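Local coordinates for type IV secretion system protein VirB11 (Brucella suis, PDB 2GZA), which hydrolyses ATP as the hexameric VirB11 ATPase of a type IV secretion system that could be required to establish the bacterium's replication niche in the host, at residues 196-201 and 214-220; 105-111 and 223-227; 43-49 and 60-66; 152-156 and 345-349; 269-274 and 317-321. All coordinates share one frame; numbering follows the deposited sequence.

Contact 1 of 5, residues 196-201 and 214-220; sequences MQEIPF and LFLPDHP
Gln197 and Asp218 make the firmer of the two polar links between these loops. Gln197 NE2 gives a hydrogen bond to Asp218 OD2 at 2.9 Å, accepted on the anti lone pair of OD2, away from the other carboxylate oxygen. The amide and carboxylate planes are turned 63° apart, and the amide is brought round by a bend at chi2 (-55°) in the glutamine chain. The second link is weak: His219 NE2 lies 3.3 Å from Met196 O, an oxygen that also accepts Ile199 N in the type I turn 196-199. At the edge of the same imidazole, His219 CE1 meets Ile199 O at 3.0 Å, and Pro200 O also lies near the ring plane.

In the P-loop NTPase fold, residues 196-201 leave the helix that follows the predicted ATP-binding loop, while residues 214-220 lie in the loop that connects strand 205-209 to its parallel neighbour 222-226. Ile199, Leu216 and His219 all rest on Leu205 of that first strand.

Aromatic contacts form a second group. Phe201 turns its edge to the face of His219, with ring centroids 5.2 Å apart and planes at 80°; Phe201 CD2 sits above the rim of the imidazole. Over one face of the phenyl ring lies Asp218 CB, a CH-pi contact 3.9 Å from the centroid.

The apolar group centres on Met196, whose chain bends at its thioether. Met196 CE meets Leu216 CD2 at 3.6 Å, and Met196 SD lies 3.8 Å from Leu214 CD2. The Leu214 side chain also approaches Thr189, one of the residues predicted to bind ATP.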
# COMPACT_ATOMS: atom_id res chain seq x y z
N MET C 196 36.61 3.98 21.70
CA MET C 196 36.21 5.09 22.55
C MET C 196 37.40 5.76 23.23
O MET C 196 37.36 6.95 23.54
CB MET C 196 35.20 4.63 23.60
CG MET C 196 33.75 4.64 23.12
SD MET C 196 32.67 3.46 23.98
CE MET C 196 33.03 3.79 25.69
N GLN C 197 38.47 4.99 23.44
CA GLN C 197 39.69 5.54 24.03
C GLN C 197 40.39 6.50 23.07
O GLN C 197 41.26 7.26 23.47
CB GLN C 197 40.62 4.42 24.48
CG GLN C 197 40.12 3.65 25.70
CD GLN C 197 39.81 4.54 26.90
OE1 GLN C 197 38.68 4.59 27.38
NE2 GLN C 197 40.82 5.26 27.37
N GLU C 198 40.00 6.47 21.80
CA GLU C 198 40.55 7.35 20.77
C GLU C 198 39.82 8.70 20.70
O GLU C 198 40.28 9.61 20.01
CB GLU C 198 40.52 6.68 19.40
CG GLU C 198 41.27 5.35 19.31
CD GLU C 198 42.73 5.45 19.75
OE1 GLU C 198 43.20 4.50 20.42
OE2 GLU C 198 43.40 6.45 19.43
N ILE C 199 38.69 8.80 21.38
CA ILE C 199 37.97 10.07 21.50
C ILE C 199 38.75 10.99 22.44
O ILE C 199 39.17 10.56 23.51
CB ILE C 199 36.51 9.86 22.02
CG1 ILE C 199 35.78 8.81 21.17
CG2 ILE C 199 35.73 11.18 22.04
CD1 ILE C 199 34.47 8.33 21.73
N PRO C 200 38.98 12.25 22.03
CA PRO C 200 39.68 13.23 22.87
C PRO C 200 39.00 13.37 24.22
O PRO C 200 37.78 13.46 24.29
CB PRO C 200 39.56 14.53 22.06
CG PRO C 200 39.43 14.08 20.65
CD PRO C 200 38.62 12.82 20.71
N PHE C 201 39.81 13.39 25.28
CA PHE C 201 39.34 13.30 26.65
C PHE C 201 38.53 14.50 27.12
O PHE C 201 37.90 14.46 28.18
CB PHE C 201 40.52 13.06 27.59
CG PHE C 201 41.29 11.80 27.29
CD1 PHE C 201 42.66 11.75 27.48
CD2 PHE C 201 40.65 10.66 26.80
CE1 PHE C 201 43.38 10.60 27.20
CE2 PHE C 201 41.36 9.50 26.52
CZ PHE C 201 42.73 9.47 26.72
N LEU C 214 30.24 0.26 29.25
CA LEU C 214 31.00 1.31 28.58
C LEU C 214 31.49 2.38 29.56
O LEU C 214 31.10 3.54 29.48
CB LEU C 214 30.17 1.94 27.44
CG LEU C 214 29.67 1.03 26.29
CD1 LEU C 214 28.65 1.73 25.43
CD2 LEU C 214 30.81 0.51 25.44
N PHE C 215 32.34 1.96 30.49
CA PHE C 215 32.93 2.86 31.47
C PHE C 215 33.90 3.83 30.81
O PHE C 215 34.53 3.49 29.81
CB PHE C 215 33.63 2.06 32.58
CG PHE C 215 32.82 0.91 33.09
CD1 PHE C 215 31.69 1.13 33.87
CD2 PHE C 215 33.18 -0.40 32.79
CE1 PHE C 215 30.94 0.06 34.34
CE2 PHE C 215 32.44 -1.47 33.25
CZ PHE C 215 31.32 -1.24 34.03
N LEU C 216 34.00 5.04 31.36
CA LEU C 216 34.84 6.08 30.78
C LEU C 216 35.77 6.72 31.82
O LEU C 216 35.53 7.85 32.26
CB LEU C 216 33.98 7.14 30.09
CG LEU C 216 33.15 6.69 28.88
CD1 LEU C 216 31.88 7.50 28.73
CD2 LEU C 216 33.95 6.71 27.59
N PRO C 217 36.84 6.01 32.20
CA PRO C 217 37.75 6.50 33.25
C PRO C 217 38.50 7.78 32.85
O PRO C 217 38.87 8.57 33.72
CB PRO C 217 38.74 5.33 33.42
CG PRO C 217 38.70 4.61 32.11
CD PRO C 217 37.28 4.71 31.66
N ASP C 218 38.69 7.97 31.55
CA ASP C 218 39.50 9.06 31.03
C ASP C 218 38.66 10.18 30.42
O ASP C 218 39.20 11.12 29.84
CB ASP C 218 40.48 8.54 29.96
CG ASP C 218 41.43 7.50 30.51
OD1 ASP C 218 42.02 7.72 31.58
OD2 ASP C 218 41.60 6.45 29.84
N HIS C 219 37.34 10.08 30.54
CA HIS C 219 36.46 11.12 30.03
C HIS C 219 35.60 11.71 31.16
O HIS C 219 34.46 11.29 31.34
CB HIS C 219 35.56 10.57 28.93
CG HIS C 219 36.29 10.15 27.70
ND1 HIS C 219 36.52 11.01 26.64
CD2 HIS C 219 36.81 8.95 27.33
CE1 HIS C 219 37.17 10.37 25.69
NE2 HIS C 219 37.36 9.12 26.08
N PRO C 220 36.14 12.68 31.92
CA PRO C 220 35.46 13.21 33.11
C PRO C 220 34.05 13.74 32.83
O PRO C 220 33.16 13.60 33.66
CB PRO C 220 36.38 14.35 33.58
CG PRO C 220 37.26 14.66 32.41
CD PRO C 220 37.43 13.36 31.68

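Contact 2 of 5, residues 105-111 and 223-227; sequences VRPPACE and VHLFY
Glu111 OE1, which sits at the edge of the His224 ring 3.1 Å from His224 CD2, is held by two polar partners. Arg45 NH2 makes a salt bridge to it, and a water donates to Glu111 OE1 at 2.8 Å. That water in turn accepts the backbone N of His224, tying the carboxylate to the strand. An extended glutamate chain, with CG anti to the backbone N (chi1 -171°), runs alongside the histidine and points the same way; carboxylate and imidazole planes are 44° apart. The imidazole uses ND1 for a separate bond to Thr207 OG1.

The backbones meet at a single bridge, Cys110 with Leu225, flanked by two hydrogen bonds. Phe226 N donates to Ala109 O at 2.6 Å, approaching from above the carbonyl plane, and Glu111 N donates to His224 O at 3.0 Å, tilted 18° from that carbonyl plane. Leu225 CA adds a CA-H...O contact to Ala109 O.

The apolar contacts belong to Leu225, whose CD2 reaches Val105 CG1 at 3.8 Å and Cys110 CB at 4.1 Å. Separately, the Phe226 ring sets its edge, at CD1, against the backbone at Glu111 N.

The loop between strands 101-105 and 116-120 thus lies along strand 222-226, an outermost strand of the three-stranded parallel sheet. Backbone bonds to Thr207 hold Val223 and Leu225 on strand 205-209, and Leu225 also packs on Leu244 and Cys248 of helix 241-248.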
# COMPACT_ATOMS: atom_id res chain seq x y z
N VAL C 105 17.68 14.09 33.98
CA VAL C 105 17.54 12.64 34.04
C VAL C 105 17.91 12.17 35.44
O VAL C 105 18.96 12.54 35.97
CB VAL C 105 18.43 11.92 33.01
CG1 VAL C 105 18.00 10.46 32.85
CG2 VAL C 105 18.40 12.63 31.68
N ARG C 106 17.03 11.36 36.05
CA ARG C 106 17.30 10.81 37.38
C ARG C 106 17.49 9.27 37.38
O ARG C 106 17.10 8.60 36.43
CB ARG C 106 16.27 11.30 38.41
CG ARG C 106 14.88 10.75 38.26
CD ARG C 106 14.20 10.63 39.61
NE ARG C 106 14.46 9.33 40.23
CZ ARG C 106 14.27 9.05 41.52
NH1 ARG C 106 13.83 9.98 42.36
NH2 ARG C 106 14.54 7.83 41.97
N PRO C 107 18.12 8.74 38.45
CA PRO C 107 18.69 7.42 38.77
C PRO C 107 18.21 6.06 38.24
O PRO C 107 19.03 5.14 38.21
CB PRO C 107 18.69 7.42 40.29
CG PRO C 107 19.09 8.76 40.58
CD PRO C 107 18.36 9.64 39.59
N PRO C 108 16.92 5.86 37.92
CA PRO C 108 16.87 4.60 37.15
C PRO C 108 17.44 4.81 35.74
O PRO C 108 18.20 3.98 35.26
CB PRO C 108 15.39 4.23 37.13
CG PRO C 108 14.67 5.52 37.38
CD PRO C 108 15.59 6.45 38.16
N ALA C 109 17.10 5.94 35.11
CA ALA C 109 17.52 6.19 33.74
C ALA C 109 18.97 6.69 33.58
O ALA C 109 19.50 6.68 32.47
CB ALA C 109 16.54 7.13 33.05
N CYS C 110 19.59 7.12 34.67
CA CYS C 110 21.01 7.48 34.67
C CYS C 110 21.74 6.74 35.79
O CYS C 110 21.11 6.16 36.65
CB CYS C 110 21.21 8.99 34.81
SG CYS C 110 20.91 9.65 36.47
N GLU C 111 23.07 6.77 35.76
CA GLU C 111 23.92 6.13 36.76
C GLU C 111 23.42 6.38 38.18
O GLU C 111 23.11 7.52 38.53
CB GLU C 111 25.36 6.64 36.63
CG GLU C 111 26.42 5.91 37.46
CD GLU C 111 27.82 6.54 37.34
OE1 GLU C 111 28.13 7.17 36.32
OE2 GLU C 111 28.62 6.40 38.28
N VAL C 223 27.91 11.17 30.90
CA VAL C 223 26.68 10.73 31.56
C VAL C 223 26.35 9.32 31.06
O VAL C 223 26.29 9.09 29.85
CB VAL C 223 25.49 11.70 31.28
CG1 VAL C 223 24.20 11.16 31.87
CG2 VAL C 223 25.78 13.09 31.84
N HIS C 224 26.16 8.39 31.99
CA HIS C 224 25.69 7.04 31.64
C HIS C 224 24.18 6.98 31.77
O HIS C 224 23.64 7.16 32.86
CB HIS C 224 26.31 5.97 32.53
CG HIS C 224 27.80 5.91 32.47
ND1 HIS C 224 28.49 5.62 31.32
CD2 HIS C 224 28.73 6.07 33.44
CE1 HIS C 224 29.79 5.62 31.57
NE2 HIS C 224 29.96 5.89 32.85
N LEU C 225 23.50 6.74 30.65
CA LEU C 225 22.06 6.54 30.66
C LEU C 225 21.70 5.06 30.53
O LEU C 225 22.41 4.30 29.88
CB LEU C 225 21.38 7.36 29.56
CG LEU C 225 21.58 8.88 29.52
CD1 LEU C 225 20.93 9.47 28.27
CD2 LEU C 225 21.05 9.58 30.77
N PHE C 226 20.60 4.67 31.15
CA PHE C 226 20.20 3.27 31.22
C PHE C 226 18.72 3.05 30.93
O PHE C 226 17.87 3.84 31.35
CB PHE C 226 20.57 2.69 32.58
CG PHE C 226 22.03 2.64 32.83
CD1 PHE C 226 22.66 3.66 33.53
CD2 PHE C 226 22.80 1.60 32.33
CE1 PHE C 226 24.02 3.63 33.76
CE2 PHE C 226 24.16 1.56 32.55
CZ PHE C 226 24.78 2.58 33.26
N TYR C 227 18.42 1.98 30.18
CA TYR C 227 17.05 1.56 29.93
C TYR C 227 16.85 0.14 30.48
O TYR C 227 17.75 -0.70 30.38
CB TYR C 227 16.68 1.66 28.44
CG TYR C 227 17.52 0.82 27.50
CD1 TYR C 227 17.14 -0.48 27.16
CD2 TYR C 227 18.69 1.32 26.95
CE1 TYR C 227 17.92 -1.25 26.29
CE2 TYR C 227 19.48 0.56 26.10
CZ TYR C 227 19.08 -0.72 25.77
OH TYR C 227 19.86 -1.48 24.92
O HOH W 1 16.13 3.01 32.90
O HOH W 2 26.64 8.86 34.69

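Contact 3 of 5, residues 43-49 and 60-66; sequences VNRPGEV and YAVPNLD
Val49 and Tyr60 form an antiparallel hydrogen-bonded pair in the beta hairpin of strands 48-52 and 57-61, at one margin of the six-stranded antiparallel sheet. Val49 N donates to Tyr60 O at 2.9 Å and Tyr60 N returns the bond to Val49 O, both running nearly along the C=O axis.

The close-packed side is the one that carries Val49. Val49 CG1 meets Val62 CG2 at 3.4 Å and Leu65 CD2 at 4.0 Å, and Val49 CG2 touches Tyr60 CB. Leu65, with CG anti to the backbone N (chi1 -173°), also meets Val43 tip to tip. Trp32 of helix 30-34 packs on Val49 and Val62 and meets the Tyr60 ring.

The other face is looser. Glu48 and Ala61, a non-hydrogen-bonded pair, turn their side chains there with little mutual contact, and Ala61 is exposed. At the far end Pro46 lies beside the exposed Asp66, which is the N-cap of helix 67-81.

The type II turn 45-48 places Gly47 at a positive phi of 97°. Gly47 N donates to Leu65 O at 3.0 Å, and Gly47 O accepts Val62 N at 2.8 Å from above the carbonyl plane.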
# COMPACT_ATOMS: atom_id res chain seq x y z
N VAL C 43 25.42 19.46 35.07
CA VAL C 43 25.79 18.68 36.24
C VAL C 43 25.59 17.20 35.89
O VAL C 43 24.47 16.76 35.60
CB VAL C 43 25.01 19.08 37.52
CG1 VAL C 43 25.41 18.18 38.71
CG2 VAL C 43 25.27 20.54 37.88
N ASN C 44 26.69 16.45 35.91
CA ASN C 44 26.67 15.01 35.58
C ASN C 44 26.53 14.15 36.82
O ASN C 44 25.97 13.05 36.76
CB ASN C 44 27.95 14.59 34.85
CG ASN C 44 28.19 15.41 33.60
OD1 ASN C 44 27.26 15.93 33.00
ND2 ASN C 44 29.46 15.53 33.21
N ARG C 45 27.05 14.64 37.93
CA ARG C 45 27.08 13.91 39.19
C ARG C 45 27.28 14.88 40.33
O ARG C 45 27.75 15.99 40.11
CB ARG C 45 28.17 12.82 39.17
CG ARG C 45 29.60 13.31 38.96
CD ARG C 45 30.25 12.65 37.75
NE ARG C 45 29.74 11.29 37.56
CZ ARG C 45 29.60 10.68 36.39
NH1 ARG C 45 29.92 11.28 35.26
NH2 ARG C 45 29.12 9.44 36.35
N PRO C 46 26.96 14.45 41.56
CA PRO C 46 27.15 15.27 42.75
C PRO C 46 28.56 15.82 42.82
O PRO C 46 29.51 15.07 42.59
CB PRO C 46 26.95 14.27 43.90
CG PRO C 46 27.03 12.91 43.27
CD PRO C 46 26.44 13.11 41.92
N GLY C 47 28.69 17.11 43.12
CA GLY C 47 29.99 17.70 43.41
C GLY C 47 30.68 18.42 42.27
O GLY C 47 31.72 19.05 42.49
N GLU C 48 30.14 18.34 41.06
CA GLU C 48 30.80 18.99 39.94
C GLU C 48 29.85 19.65 38.95
O GLU C 48 28.67 19.33 38.89
CB GLU C 48 31.78 18.05 39.22
CG GLU C 48 31.39 16.58 39.18
CD GLU C 48 31.96 15.87 37.97
OE1 GLU C 48 33.02 15.22 38.09
OE2 GLU C 48 31.36 15.97 36.88
N VAL C 49 30.39 20.61 38.20
CA VAL C 49 29.69 21.20 37.07
C VAL C 49 30.62 21.24 35.86
O VAL C 49 31.84 21.38 36.01
CB VAL C 49 29.09 22.61 37.37
CG1 VAL C 49 28.67 22.73 38.82
CG2 VAL C 49 30.04 23.72 37.00
N TYR C 60 34.45 22.47 37.00
CA TYR C 60 34.46 23.19 38.28
C TYR C 60 33.95 22.32 39.41
O TYR C 60 32.92 21.65 39.28
CB TYR C 60 33.64 24.47 38.20
CG TYR C 60 34.21 25.49 37.25
CD1 TYR C 60 33.67 25.65 35.97
CD2 TYR C 60 35.29 26.28 37.61
CE1 TYR C 60 34.19 26.57 35.09
CE2 TYR C 60 35.82 27.22 36.72
CZ TYR C 60 35.26 27.36 35.47
OH TYR C 60 35.77 28.27 34.58
N ALA C 61 34.67 22.33 40.52
CA ALA C 61 34.30 21.56 41.69
C ALA C 61 33.37 22.35 42.60
O ALA C 61 33.72 23.45 43.06
CB ALA C 61 35.54 21.09 42.44
N VAL C 62 32.20 21.78 42.84
CA VAL C 62 31.20 22.42 43.69
C VAL C 62 30.75 21.40 44.73
O VAL C 62 29.77 20.69 44.53
CB VAL C 62 29.98 22.90 42.88
CG1 VAL C 62 29.13 23.84 43.73
CG2 VAL C 62 30.43 23.59 41.61
N PRO C 63 31.50 21.30 45.85
CA PRO C 63 31.14 20.30 46.86
C PRO C 63 29.77 20.48 47.51
O PRO C 63 29.13 19.48 47.82
CB PRO C 63 32.29 20.38 47.87
CG PRO C 63 33.42 21.04 47.12
CD PRO C 63 32.73 22.02 46.21
N ASN C 64 29.33 21.72 47.71
CA ASN C 64 28.03 21.96 48.33
C ASN C 64 26.85 21.73 47.37
O ASN C 64 25.82 22.42 47.42
CB ASN C 64 28.03 23.35 49.01
CG ASN C 64 29.15 23.48 50.07
OD1 ASN C 64 29.22 22.72 51.04
ND2 ASN C 64 30.03 24.46 49.87
N LEU C 65 27.02 20.73 46.50
CA LEU C 65 26.04 20.36 45.49
C LEU C 65 25.87 18.83 45.52
O LEU C 65 26.31 18.12 44.62
CB LEU C 65 26.52 20.84 44.11
CG LEU C 65 25.61 20.74 42.89
CD1 LEU C 65 24.48 21.75 42.97
CD2 LEU C 65 26.43 20.97 41.64
N ASP C 66 25.25 18.33 46.58
CA ASP C 66 25.13 16.89 46.71
C ASP C 66 23.95 16.30 45.95
O ASP C 66 23.23 17.03 45.26
CB ASP C 66 25.18 16.43 48.17
CG ASP C 66 24.17 17.13 49.04
OD1 ASP C 66 23.32 17.88 48.51
OD2 ASP C 66 24.21 16.91 50.27

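Contact 4 of 5, residues 152-156 and 345-349; sequences EQELL and YDPNT
Tyr345 reaches from the end of strand 339-345 against the first turn of helix 153-160, touching Glu152, Leu155 and Leu156. From CB, which points toward that helix, the ring is carried straight out because CG is anti to the backbone N (chi1 179°). Tyr345 CD2 comes 4.0 Å from Leu156 CD1, the two side chains crossing at a slant. The next atom, Tyr345 CE2, packs on Leu155 CB at 3.6 Å and has Leu156 N near the ring plane. Tyr345 CZ lies 4.0 Å from Leu155 CD1. At the tip, Tyr345 OH rests against Glu152 CB and also touches Leu155 CD1 at 3.6 Å.

One face of the phenol is covered by Pro347, whose CD stands 3.6 Å above the ring centre. Phe167 of helix 164-173 meets the same ring edge-to-face, so the tyrosine joins three helices: 153-160, 164-173 and 347-355. The last begins at Pro347, with Asp346 as its N-cap residue; Thr349 OG1 donates to Asp346 OD2 at 2.6 Å.

Glu152 slides past Pro347 in the opposite direction, Glu152 OE2 lying 3.5 Å from Pro347 CB. A water lies between carboxylate and phenol, 2.7 Å from Tyr345 OH but implausibly close to Glu152 OE2, which leaves that half of the bridge doubtful in detail. The segments thus meet mainly through carbon, and the phenol and carboxylate oxygens seem to be linked by water, with no direct bond between them.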
# COMPACT_ATOMS: atom_id res chain seq x y z
N GLU C 152 38.82 12.69 3.35
CA GLU C 152 38.21 11.42 3.57
C GLU C 152 39.12 10.60 2.68
O GLU C 152 39.18 9.38 2.78
CB GLU C 152 36.77 11.35 3.02
CG GLU C 152 35.71 12.12 3.80
CD GLU C 152 34.36 12.15 3.08
OE1 GLU C 152 34.29 12.73 1.98
OE2 GLU C 152 33.37 11.61 3.62
N GLN C 153 39.84 11.30 1.81
CA GLN C 153 40.86 10.71 0.95
C GLN C 153 42.04 10.22 1.79
O GLN C 153 42.71 9.26 1.40
CB GLN C 153 41.35 11.71 -0.11
CG GLN C 153 40.29 12.21 -1.09
CD GLN C 153 39.97 11.23 -2.22
OE1 GLN C 153 40.39 10.07 -2.19
NE2 GLN C 153 39.22 11.61 -3.25
N GLU C 154 42.29 10.88 2.92
CA GLU C 154 43.28 10.39 3.88
C GLU C 154 42.84 9.05 4.46
O GLU C 154 43.62 8.10 4.52
CB GLU C 154 43.51 11.40 5.00
CG GLU C 154 44.46 10.88 6.07
CD GLU C 154 44.59 11.81 7.25
OE1 GLU C 154 44.09 12.95 7.18
OE2 GLU C 154 45.21 11.40 8.24
N LEU C 155 41.58 8.97 4.89
CA LEU C 155 41.00 7.73 5.38
C LEU C 155 40.99 6.64 4.32
O LEU C 155 41.33 5.49 4.60
CB LEU C 155 39.58 7.97 5.88
CG LEU C 155 39.46 8.44 7.32
CD1 LEU C 155 38.05 8.90 7.62
CD2 LEU C 155 39.91 7.34 8.26
N LEU C 156 40.60 7.01 3.11
CA LEU C 156 40.51 6.08 2.00
C LEU C 156 41.88 5.51 1.62
O LEU C 156 41.98 4.34 1.26
CB LEU C 156 39.84 6.75 0.80
CG LEU C 156 39.09 5.92 -0.25
CD1 LEU C 156 38.26 4.78 0.36
CD2 LEU C 156 38.20 6.83 -1.07
N TYR C 345 34.04 1.11 4.14
CA TYR C 345 34.09 2.56 4.08
C TYR C 345 33.92 2.98 2.63
O TYR C 345 34.73 2.63 1.78
CB TYR C 345 35.42 3.06 4.66
CG TYR C 345 35.61 4.56 4.62
CD1 TYR C 345 34.71 5.42 5.25
CD2 TYR C 345 36.72 5.12 3.99
CE1 TYR C 345 34.91 6.80 5.22
CE2 TYR C 345 36.92 6.50 3.96
CZ TYR C 345 36.01 7.33 4.58
OH TYR C 345 36.21 8.69 4.55
N ASP C 346 32.85 3.71 2.34
CA ASP C 346 32.56 4.14 0.97
C ASP C 346 31.98 5.56 0.89
O ASP C 346 30.80 5.73 0.61
CB ASP C 346 31.63 3.11 0.31
CG ASP C 346 31.58 3.24 -1.20
OD1 ASP C 346 32.38 4.00 -1.80
OD2 ASP C 346 30.72 2.57 -1.81
N PRO C 347 32.83 6.59 1.11
CA PRO C 347 32.38 7.99 1.10
C PRO C 347 31.91 8.41 -0.29
O PRO C 347 31.15 9.38 -0.43
CB PRO C 347 33.62 8.77 1.51
CG PRO C 347 34.76 7.87 1.19
CD PRO C 347 34.27 6.48 1.38
N ASN C 348 32.37 7.67 -1.29
CA ASN C 348 31.97 7.86 -2.68
C ASN C 348 30.50 7.55 -2.94
O ASN C 348 29.90 8.11 -3.85
CB ASN C 348 32.86 7.02 -3.61
CG ASN C 348 34.13 7.76 -4.02
OD1 ASN C 348 34.08 8.76 -4.72
ND2 ASN C 348 35.27 7.23 -3.61
N THR C 349 29.91 6.64 -2.17
CA THR C 349 28.49 6.34 -2.35
C THR C 349 27.68 7.27 -1.47
O THR C 349 26.64 7.76 -1.88
CB THR C 349 28.17 4.83 -2.13
OG1 THR C 349 28.98 4.03 -3.00
CG2 THR C 349 26.71 4.51 -2.43
O HOH W 3 33.77 9.75 5.12
O HOH W 4 31.18 11.25 1.38

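Contact 5 of 5, residues 269-274 and 317-321; sequences FINVAA and LLYLV
Ile270 and Val321 bring their branches into the interface between two helices by different torsions. In Ile270, CG1 lies beside the backbone N (chi1 -76°) and the chain then extends to CD1, while CG2 is left anti to N; its two arms consequently reach different leucines. In Val321, CG1 is the branch anti to the backbone N (chi1 150°), and CG2 takes the place beside N.

The long arm of Ile270 crosses Leu318 at about a right angle, Ile270 CD1 meeting Leu318 CD1 at 3.5 Å. Although the CB of Leu318 points away from helix 265-274, the end of its side chain turns back to make this contact. On the short arm, Ile270 CG2 lies 3.9 Å from Leu317 CD1.

The helices belong to the RecA-like nucleotide-binding domain, where helix 265-274 leads to strand 281-285, and helix 311-321 leads to strand 324-331 of the same sheet. Their segments cross at 43°, with axes 9.9 Å apart at closest approach, a spacing filled by aliphatic side chains and narrowest in backbone terms at Ala273 and Val321.

There the small residue lets the valine in: Ala273 CB touches Val321 CG1 at 3.6 Å. Val321 CG2 points to the backbone instead, 3.7 Å from Ile270 O, and also lies 4.1 Å from Ala274 CB. Asn271 OD1 bonds to Arg295 of a neighbouring subunit, and Leu317 packs on Leu298 of that subunit.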
# COMPACT_ATOMS: atom_id res chain seq x y z
N PHE C 269 18.23 6.64 15.82
CA PHE C 269 19.67 6.76 15.64
C PHE C 269 19.96 7.51 14.35
O PHE C 269 20.74 8.47 14.34
CB PHE C 269 20.33 5.37 15.60
CG PHE C 269 21.83 5.42 15.53
CD1 PHE C 269 22.59 5.54 16.69
CD2 PHE C 269 22.48 5.32 14.32
CE1 PHE C 269 23.98 5.57 16.64
CE2 PHE C 269 23.87 5.36 14.25
CZ PHE C 269 24.62 5.49 15.41
N ILE C 270 19.33 7.07 13.26
CA ILE C 270 19.46 7.70 11.95
C ILE C 270 19.11 9.17 12.03
O ILE C 270 19.79 10.02 11.46
CB ILE C 270 18.58 7.00 10.89
CG1 ILE C 270 19.20 5.68 10.45
CG2 ILE C 270 18.36 7.89 9.65
CD1 ILE C 270 18.28 4.83 9.58
N ASN C 271 18.05 9.48 12.76
CA ASN C 271 17.65 10.88 12.86
C ASN C 271 18.50 11.72 13.76
O ASN C 271 18.64 12.92 13.53
CB ASN C 271 16.19 11.03 13.26
CG ASN C 271 15.32 11.33 12.07
OD1 ASN C 271 15.58 12.27 11.31
ND2 ASN C 271 14.28 10.52 11.89
N VAL C 272 19.07 11.10 14.79
CA VAL C 272 19.99 11.82 15.65
C VAL C 272 21.24 12.16 14.82
O VAL C 272 21.72 13.31 14.83
CB VAL C 272 20.35 10.99 16.89
CG1 VAL C 272 21.58 11.56 17.59
CG2 VAL C 272 19.16 10.94 17.84
N ALA C 273 21.75 11.17 14.09
CA ALA C 273 22.96 11.33 13.29
C ALA C 273 22.77 12.29 12.12
O ALA C 273 23.66 13.09 11.81
CB ALA C 273 23.44 9.98 12.78
N ALA C 274 21.62 12.20 11.46
CA ALA C 274 21.31 13.11 10.38
C ALA C 274 21.07 14.54 10.86
O ALA C 274 21.09 15.47 10.05
CB ALA C 274 20.13 12.59 9.55
N LEU C 317 19.29 6.15 3.72
CA LEU C 317 19.53 6.82 4.99
C LEU C 317 20.71 6.22 5.75
O LEU C 317 21.53 6.94 6.30
CB LEU C 317 18.27 6.83 5.86
CG LEU C 317 17.44 8.13 5.81
CD1 LEU C 317 18.31 9.37 6.06
CD2 LEU C 317 16.73 8.26 4.51
N LEU C 318 20.78 4.89 5.76
CA LEU C 318 21.88 4.17 6.37
C LEU C 318 23.24 4.56 5.77
O LEU C 318 24.21 4.75 6.50
CB LEU C 318 21.69 2.66 6.26
CG LEU C 318 21.01 1.86 7.38
CD1 LEU C 318 20.83 2.67 8.66
CD2 LEU C 318 19.69 1.29 6.93
N TYR C 319 23.28 4.68 4.45
CA TYR C 319 24.51 5.05 3.76
C TYR C 319 24.92 6.50 3.96
O TYR C 319 26.11 6.82 3.92
CB TYR C 319 24.44 4.72 2.27
CG TYR C 319 24.44 3.24 1.93
CD1 TYR C 319 23.62 2.74 0.92
CD2 TYR C 319 25.26 2.34 2.61
CE1 TYR C 319 23.61 1.38 0.61
CE2 TYR C 319 25.26 0.99 2.30
CZ TYR C 319 24.43 0.52 1.30
OH TYR C 319 24.42 -0.82 0.99
N LEU C 320 23.94 7.38 4.16
CA LEU C 320 24.20 8.79 4.41
C LEU C 320 24.71 9.03 5.82
O LEU C 320 25.43 10.00 6.07
CB LEU C 320 22.94 9.61 4.16
CG LEU C 320 22.55 9.81 2.70
CD1 LEU C 320 21.18 10.41 2.61
CD2 LEU C 320 23.56 10.68 1.96
N VAL C 321 24.35 8.13 6.72
CA VAL C 321 24.56 8.31 8.15
C VAL C 321 25.72 7.46 8.67
O VAL C 321 26.46 7.89 9.55
CB VAL C 321 23.24 7.99 8.89
CG1 VAL C 321 23.48 7.45 10.28
CG2 VAL C 321 22.36 9.22 8.91

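Contacts 2 and 5 are buried, but differ in chemistry: contact 2 relies on backbone bonds, a salt bridge and a water, contact 5 almost wholly on apolar side chains. Contacts 1, 3 and 4 are partly buried and add polar links to apolar packing: side-chain bonds in contact 1, backbone bonds in contact 3 and, apparently, water in contact 4. Contacts 1 to 3 cluster round strand 222-226: Leu214 and Leu216 of contact 1 pack on His224, and Asn44 of contact 3 packs on Val223. Contacts 4 and 5 lie on the far side of the chain's centre from contacts 2 and 3, about 17 Å apart between centres and not touching each other.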